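Local coordinates for protein putative nitroreductase (Thermotoga maritima, PDB 1VKW) that is a putative nitroreductase, probably an oxidoreductase of the FMN-dependent nitroreductase kind, though its own reaction is not established, at residues 147-152 with 164-169; 155-158 with 162-165; 173-178 with 185-190. All coordinates share one frame; numbering follows the deposited sequence.

Interaction 1. Residues 147-152 with 164-169; sequences KIVEMT and WKIKYT
I166 reaches from the strand to the helix with its CD1 methyl, which settles between V149 and T152, two side chains three residues apart, nearly one turn. Its nearer neighbour is V149, whose CG1 lies 4.0 Å from I166 CD1; the two side chains pass alongside each other in opposite directions. Both first torsions serve this meeting. In V149, CG1 stands anti to the backbone N (chi1 176°), and in I166 the longer branch CG1 is anti to the carbonyl carbon and runs on extended (chi2 173°), so that CD1 is carried to the helix surface. T152 adds its methyl, with CG2 4.2 Å from I166 CD1.

Threonine suits this place because its two branches do different work. While CG2 joins the apolar layer, OG1 turns back along the helix and donates to I148 O at 2.8 Å, so the hydroxyl is satisfied inside a buried contact. That oxygen takes a second bond, from T152 N at 2.9 Å, and the two donors arrive on opposite faces of the carbonyl plane, the hydroxyl 40° out of it. At the W164 end of the contact T152 O lies 4.3 Å from W164 CZ3 and approaches the indole obliquely over its rim. No hydrogen bond crosses between the segments.

V149, T152 and I166 thus tie helix 143-153 to strand 165-168, an outermost strand of a four-stranded antiparallel sheet. I130 of helix 130-133 also packs on V149, L173 of the adjacent strand 172-176 packs on I166, and T152 continues onto I175 of that strand and A190 of helix 180-198.

Interaction 2. Residues 155-158 with 162-165; sequences APSA and QPWK
This is a short-range loop closure in the irregular chain between helix 143-153 and strand 165-168, where S157 and Q162 are joined by one hydrogen bond and the indole of W164 packs against both pieces of chain. Q162 N donates to S157 OG over 2.9 Å, moderately bent with an angle of 149° at the hydrogen. The serine hydroxyl is placed for this by a chi1 of 57°, between the backbone N and the carbonyl carbon, and a short polar side chain is well suited to receiving a main-chain N-H so close by. S157 CB meanwhile rests 3.6 Å from P163 CD.

The W164 ring lies between the two pieces of the loop. P163 CD and the carbonyl carbon of Q162 lie over one face of it, toward the rim, while the six-membered end points at 155-158. There A155 O stands at the ring edge, 3.4 Å from W164 CH2, and P156 O lies in the ring plane, 3.7 Å from W164 CZ2. P156 O is buried without a hydrogen-bonding partner, and the polarised edge of the indole may partly compensate. A155 CB, small enough to fit, touches W164 CZ2 at 3.9 Å.

Beyond the loop, W164 NE1 donates to D182 O, and the Q162 amide is held by N160 O and R128 N. P163 is the centre of an inverse gamma turn, turning the chain toward strand 165-168. The run from P156 to W164 fits the Pro-Ser-x-x-Asn-x-Gln-Pro-Trp pattern of nitroreductases, whose loop in relatives helps to form the flavin site; a similar role here is only inferred.

Interaction 3. Residues 173-178 with 185-190; sequences LCISSE and IALSHA
I175 meets A186, L187 and A190 in a beta-alpha unit, where strand 173-176 and the helix segment 185-190 that follows it run nearly antiparallel (166°) with their axes 9.5 Å apart. Alternation along the strand divides its work. L173, near the start of strand 172-176, directs its CB to the helix side and packs on I145 and I148 of helix 143-153, among others. C174 faces away, where its sulphur forms the disulfide with C213 and so bonds this strand covalently to strand 211-215. I175 again turns to the helix and carries the contact almost alone. Its CG1 is anti to the carbonyl carbon (chi1 -59°), and the nearly straight continuation carries CD1 to the helix surface, between A186 CB and A190 CB. These alanines, one turn apart, are small enough to let the methyl approach the helix backbone; A190 CB is 4.2 Å and A186 CB 4.4 Å from I175 CD1. S176 returns to the other side of the sheet and bonds through OG to T211 OG1. Back at I175, L187 adds its CD1 at 4.3 Å from I175 CD1, but the closest approach is to its main chain: I175 CD1 lies 4.0 Å from L187 CA.

Interactions 1 and 3 share one sheet and a common apolar layer: their centres are about 8 Å apart, strands 165-168 and 172-176 are bonded by K167 O to C174 N at 2.7 Å and by K165 O to S176 N at 2.9 Å, and I148 CG2 meets L173 CD2 at 3.4 Å. Interaction 2, centred about 11 Å from interaction 1 and about 9 Å from interaction 3, shares W164 with the former and reaches the latter's helix where W164 NE1 lies 3.4 Å from A186 CB. A sulfate about 4 Å from the P156 side chain, probably from the crystallisation liquor, may mark a pocket beside this loop, which in relatives helps form the flavin site.

Interaction 1. Residues 147-152 with 164-169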
# COMPACT_ATOMS: atom_id res chain seq x y z
N LYS A 147 5.77 12.76 -9.99
CA LYS A 147 4.48 12.16 -9.66
C LYS A 147 4.62 10.87 -8.83
O LYS A 147 3.93 10.70 -7.82
CB LYS A 147 3.67 11.87 -10.93
CG LYS A 147 2.22 11.48 -10.66
CD LYS A 147 1.42 11.46 -11.96
CE LYS A 147 -0.09 11.60 -11.70
NZ LYS A 147 -0.85 11.63 -12.98
N ILE A 148 5.51 9.98 -9.25
CA ILE A 148 5.72 8.72 -8.51
C ILE A 148 6.20 8.99 -7.08
O ILE A 148 5.73 8.36 -6.15
CB ILE A 148 6.71 7.78 -9.23
CG1 ILE A 148 6.10 7.27 -10.54
CG2 ILE A 148 7.06 6.62 -8.35
CD1 ILE A 148 7.12 6.76 -11.51
N VAL A 149 7.13 9.94 -6.92
CA VAL A 149 7.65 10.26 -5.59
C VAL A 149 6.56 10.83 -4.69
O VAL A 149 6.48 10.48 -3.50
CB VAL A 149 8.86 11.21 -5.65
CG1 VAL A 149 9.30 11.60 -4.23
CG2 VAL A 149 10.04 10.52 -6.32
N GLU A 150 5.75 11.73 -5.24
CA GLU A 150 4.65 12.33 -4.50
C GLU A 150 3.68 11.25 -4.02
O GLU A 150 3.21 11.28 -2.89
CB GLU A 150 3.91 13.36 -5.37
CG GLU A 150 4.70 14.64 -5.60
CD GLU A 150 4.15 15.53 -6.70
OE1 GLU A 150 3.07 15.24 -7.26
OE2 GLU A 150 4.81 16.56 -7.00
N MSE A 151 3.37 10.30 -4.90
CA MSE A 151 2.44 9.21 -4.55
C MSE A 151 3.04 8.24 -3.54
O MSE A 151 2.32 7.69 -2.71
CB MSE A 151 2.04 8.44 -5.80
CG MSE A 151 1.23 9.22 -6.79
SE MSE A 151 -0.48 9.85 -6.06
CE MSE A 151 0.12 11.70 -5.51
N THR A 152 4.35 8.04 -3.61
CA THR A 152 5.08 7.20 -2.66
C THR A 152 5.07 7.80 -1.24
O THR A 152 4.88 7.06 -0.27
CB THR A 152 6.54 6.98 -3.16
OG1 THR A 152 6.53 6.34 -4.44
CG2 THR A 152 7.32 6.04 -2.25
N TRP A 164 11.72 6.77 4.81
CA TRP A 164 12.20 6.50 3.45
C TRP A 164 13.25 7.48 2.97
O TRP A 164 13.16 8.69 3.21
CB TRP A 164 11.04 6.53 2.46
CG TRP A 164 9.83 5.82 2.94
CD1 TRP A 164 9.70 4.49 3.16
CD2 TRP A 164 8.56 6.41 3.23
NE1 TRP A 164 8.42 4.21 3.59
CE2 TRP A 164 7.70 5.37 3.63
CE3 TRP A 164 8.06 7.71 3.20
CZ2 TRP A 164 6.37 5.59 3.99
CZ3 TRP A 164 6.72 7.93 3.56
CH2 TRP A 164 5.90 6.87 3.95
N LYS A 165 14.25 6.95 2.28
CA LYS A 165 15.18 7.78 1.55
C LYS A 165 15.07 7.33 0.10
O LYS A 165 15.20 6.14 -0.17
CB LYS A 165 16.60 7.58 2.10
CG LYS A 165 17.62 8.64 1.72
CD LYS A 165 18.93 8.47 2.56
CE LYS A 165 20.03 9.47 2.19
NZ LYS A 165 21.35 9.17 2.87
N ILE A 166 14.83 8.28 -0.80
CA ILE A 166 14.51 7.98 -2.20
C ILE A 166 15.54 8.62 -3.12
O ILE A 166 15.92 9.79 -2.94
CB ILE A 166 13.10 8.52 -2.57
CG1 ILE A 166 12.04 8.01 -1.59
CG2 ILE A 166 12.73 8.18 -4.03
CD1 ILE A 166 10.64 8.64 -1.82
N LYS A 167 15.98 7.85 -4.11
CA LYS A 167 16.97 8.31 -5.07
C LYS A 167 16.57 7.89 -6.46
O LYS A 167 16.24 6.73 -6.70
CB LYS A 167 18.37 7.75 -4.72
CG LYS A 167 19.47 8.24 -5.64
CD LYS A 167 20.84 7.72 -5.22
CE LYS A 167 20.93 6.20 -5.27
NZ LYS A 167 22.30 5.75 -4.87
N TYR A 168 16.60 8.84 -7.38
CA TYR A 168 16.32 8.61 -8.78
C TYR A 168 17.65 8.65 -9.53
O TYR A 168 18.41 9.62 -9.39
CB TYR A 168 15.38 9.71 -9.29
CG TYR A 168 15.22 9.73 -10.78
CD1 TYR A 168 14.60 8.69 -11.45
CD2 TYR A 168 15.70 10.81 -11.53
CE1 TYR A 168 14.46 8.71 -12.84
CE2 TYR A 168 15.57 10.84 -12.89
CZ TYR A 168 14.95 9.79 -13.54
OH TYR A 168 14.82 9.85 -14.90
N THR A 169 17.93 7.62 -10.32
CA THR A 169 19.21 7.54 -11.05
C THR A 169 19.12 7.67 -12.57
O THR A 169 20.14 7.53 -13.25
CB THR A 169 19.89 6.22 -10.74
OG1 THR A 169 19.01 5.13 -11.11
CG2 THR A 169 20.11 6.07 -9.26

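Interaction 2. Residues 155-158 with 162-165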
# COMPACT_ATOMS: atom_id res chain seq x y z
N ALA A 155 2.26 7.22 1.22
CA ALA A 155 2.14 5.90 1.84
C ALA A 155 2.02 6.04 3.34
O ALA A 155 2.53 7.00 3.92
CB ALA A 155 3.38 5.04 1.50
N PRO A 156 1.34 5.09 3.98
CA PRO A 156 1.30 5.06 5.43
C PRO A 156 2.60 4.47 5.94
O PRO A 156 3.33 3.81 5.20
CB PRO A 156 0.12 4.14 5.73
CG PRO A 156 0.11 3.17 4.59
CD PRO A 156 0.56 3.98 3.40
N SER A 157 2.89 4.75 7.21
CA SER A 157 4.04 4.17 7.88
C SER A 157 3.72 4.07 9.36
O SER A 157 2.97 4.90 9.88
CB SER A 157 5.29 5.01 7.64
OG SER A 157 5.12 6.36 8.06
N ALA A 158 4.27 3.05 10.02
CA ALA A 158 4.17 2.90 11.46
C ALA A 158 4.48 4.22 12.17
O ALA A 158 5.56 4.79 11.97
CB ALA A 158 5.12 1.81 11.94
N GLN A 162 7.57 7.78 8.46
CA GLN A 162 7.90 8.07 7.05
C GLN A 162 9.37 7.76 6.78
O GLN A 162 10.13 8.64 6.37
CB GLN A 162 7.62 9.55 6.73
CG GLN A 162 6.18 9.98 6.94
CD GLN A 162 6.04 11.49 7.18
OE1 GLN A 162 6.29 12.30 6.28
NE2 GLN A 162 5.61 11.86 8.37
N PRO A 163 9.77 6.51 7.03
CA PRO A 163 11.18 6.15 7.14
C PRO A 163 11.87 5.87 5.78
O PRO A 163 12.56 4.86 5.65
CB PRO A 163 11.13 4.87 7.99
CG PRO A 163 9.83 4.22 7.60
CD PRO A 163 8.88 5.34 7.25
N TRP A 164 11.72 6.77 4.81
CA TRP A 164 12.20 6.50 3.45
C TRP A 164 13.25 7.48 2.97
O TRP A 164 13.16 8.69 3.21
CB TRP A 164 11.04 6.53 2.46
CG TRP A 164 9.83 5.82 2.94
CD1 TRP A 164 9.70 4.49 3.16
CD2 TRP A 164 8.56 6.41 3.23
NE1 TRP A 164 8.42 4.21 3.59
CE2 TRP A 164 7.70 5.37 3.63
CE3 TRP A 164 8.06 7.71 3.20
CZ2 TRP A 164 6.37 5.59 3.99
CZ3 TRP A 164 6.72 7.93 3.56
CH2 TRP A 164 5.90 6.87 3.95
N LYS A 165 14.25 6.95 2.28
CA LYS A 165 15.18 7.78 1.55
C LYS A 165 15.07 7.33 0.10
O LYS A 165 15.20 6.14 -0.17
CB LYS A 165 16.60 7.58 2.10
CG LYS A 165 17.62 8.64 1.72
CD LYS A 165 18.93 8.47 2.56
CE LYS A 165 20.03 9.47 2.19
NZ LYS A 165 21.35 9.17 2.87

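Interaction 3. Residues 173-178 with 185-190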
# COMPACT_ATOMS: atom_id res chain seq x y z
N LEU A 173 14.33 4.06 -9.62
CA LEU A 173 13.92 4.80 -8.43
C LEU A 173 14.22 3.85 -7.31
O LEU A 173 13.76 2.70 -7.33
CB LEU A 173 12.43 5.16 -8.48
CG LEU A 173 11.84 6.22 -7.54
CD1 LEU A 173 12.61 7.54 -7.53
CD2 LEU A 173 10.41 6.49 -7.96
N CYS A 174 15.07 4.29 -6.39
CA CYS A 174 15.51 3.47 -5.26
C CYS A 174 14.97 4.01 -3.95
O CYS A 174 15.05 5.20 -3.70
CB CYS A 174 17.04 3.43 -5.22
SG CYS A 174 17.77 2.68 -6.70
N ILE A 175 14.41 3.11 -3.14
CA ILE A 175 13.92 3.43 -1.81
C ILE A 175 14.70 2.61 -0.79
O ILE A 175 14.75 1.38 -0.89
CB ILE A 175 12.42 3.08 -1.70
CG1 ILE A 175 11.62 3.85 -2.75
CG2 ILE A 175 11.91 3.38 -0.29
CD1 ILE A 175 10.19 3.36 -2.88
N SER A 176 15.29 3.29 0.18
CA SER A 176 16.00 2.65 1.29
C SER A 176 15.31 2.98 2.61
O SER A 176 14.83 4.11 2.81
CB SER A 176 17.45 3.14 1.36
OG SER A 176 18.08 3.10 0.09
N SER A 177 15.26 1.99 3.49
CA SER A 177 14.70 2.14 4.83
C SER A 177 15.22 1.05 5.77
O SER A 177 15.47 -0.07 5.35
CB SER A 177 13.18 2.04 4.78
OG SER A 177 12.62 2.31 6.05
N GLU A 178 15.33 1.40 7.05
CA GLU A 178 15.61 0.45 8.13
C GLU A 178 14.35 -0.33 8.59
O GLU A 178 14.45 -1.23 9.43
CB GLU A 178 16.18 1.17 9.36
CG GLU A 178 17.30 2.18 9.09
CD GLU A 178 18.58 1.55 8.57
OE1 GLU A 178 18.55 0.43 8.02
OE2 GLU A 178 19.64 2.20 8.70
N ILE A 185 5.63 -1.11 1.88
CA ILE A 185 4.44 -0.27 1.67
C ILE A 185 4.72 0.83 0.63
O ILE A 185 3.99 0.97 -0.35
CB ILE A 185 3.95 0.32 3.03
CG1 ILE A 185 3.36 -0.78 3.92
CG2 ILE A 185 2.88 1.39 2.82
CD1 ILE A 185 3.08 -0.34 5.35
N ALA A 186 5.79 1.59 0.85
CA ALA A 186 6.17 2.66 -0.07
C ALA A 186 6.51 2.11 -1.45
O ALA A 186 6.16 2.70 -2.47
CB ALA A 186 7.35 3.44 0.49
N LEU A 187 7.19 0.97 -1.48
CA LEU A 187 7.59 0.34 -2.74
C LEU A 187 6.37 -0.05 -3.57
O LEU A 187 6.40 0.05 -4.80
CB LEU A 187 8.47 -0.88 -2.48
CG LEU A 187 9.14 -1.59 -3.66
CD1 LEU A 187 10.22 -0.72 -4.25
CD2 LEU A 187 9.70 -2.93 -3.19
N SER A 188 5.30 -0.48 -2.90
CA SER A 188 4.03 -0.79 -3.57
C SER A 188 3.45 0.43 -4.28
O SER A 188 2.98 0.31 -5.42
CB SER A 188 3.00 -1.38 -2.60
OG SER A 188 2.40 -0.38 -1.78
N HIS A 189 3.51 1.60 -3.65
CA HIS A 189 3.04 2.83 -4.28
C HIS A 189 3.86 3.20 -5.50
O HIS A 189 3.31 3.61 -6.52
CB HIS A 189 3.05 4.01 -3.29
CG HIS A 189 1.99 3.93 -2.24
ND1 HIS A 189 1.30 5.03 -1.78
CD2 HIS A 189 1.49 2.87 -1.55
CE1 HIS A 189 0.43 4.65 -0.85
NE2 HIS A 189 0.54 3.35 -0.69
N ALA A 190 5.18 3.08 -5.40
CA ALA A 190 6.06 3.42 -6.51
C ALA A 190 5.85 2.44 -7.67
O ALA A 190 5.75 2.83 -8.82
CB ALA A 190 7.49 3.41 -6.07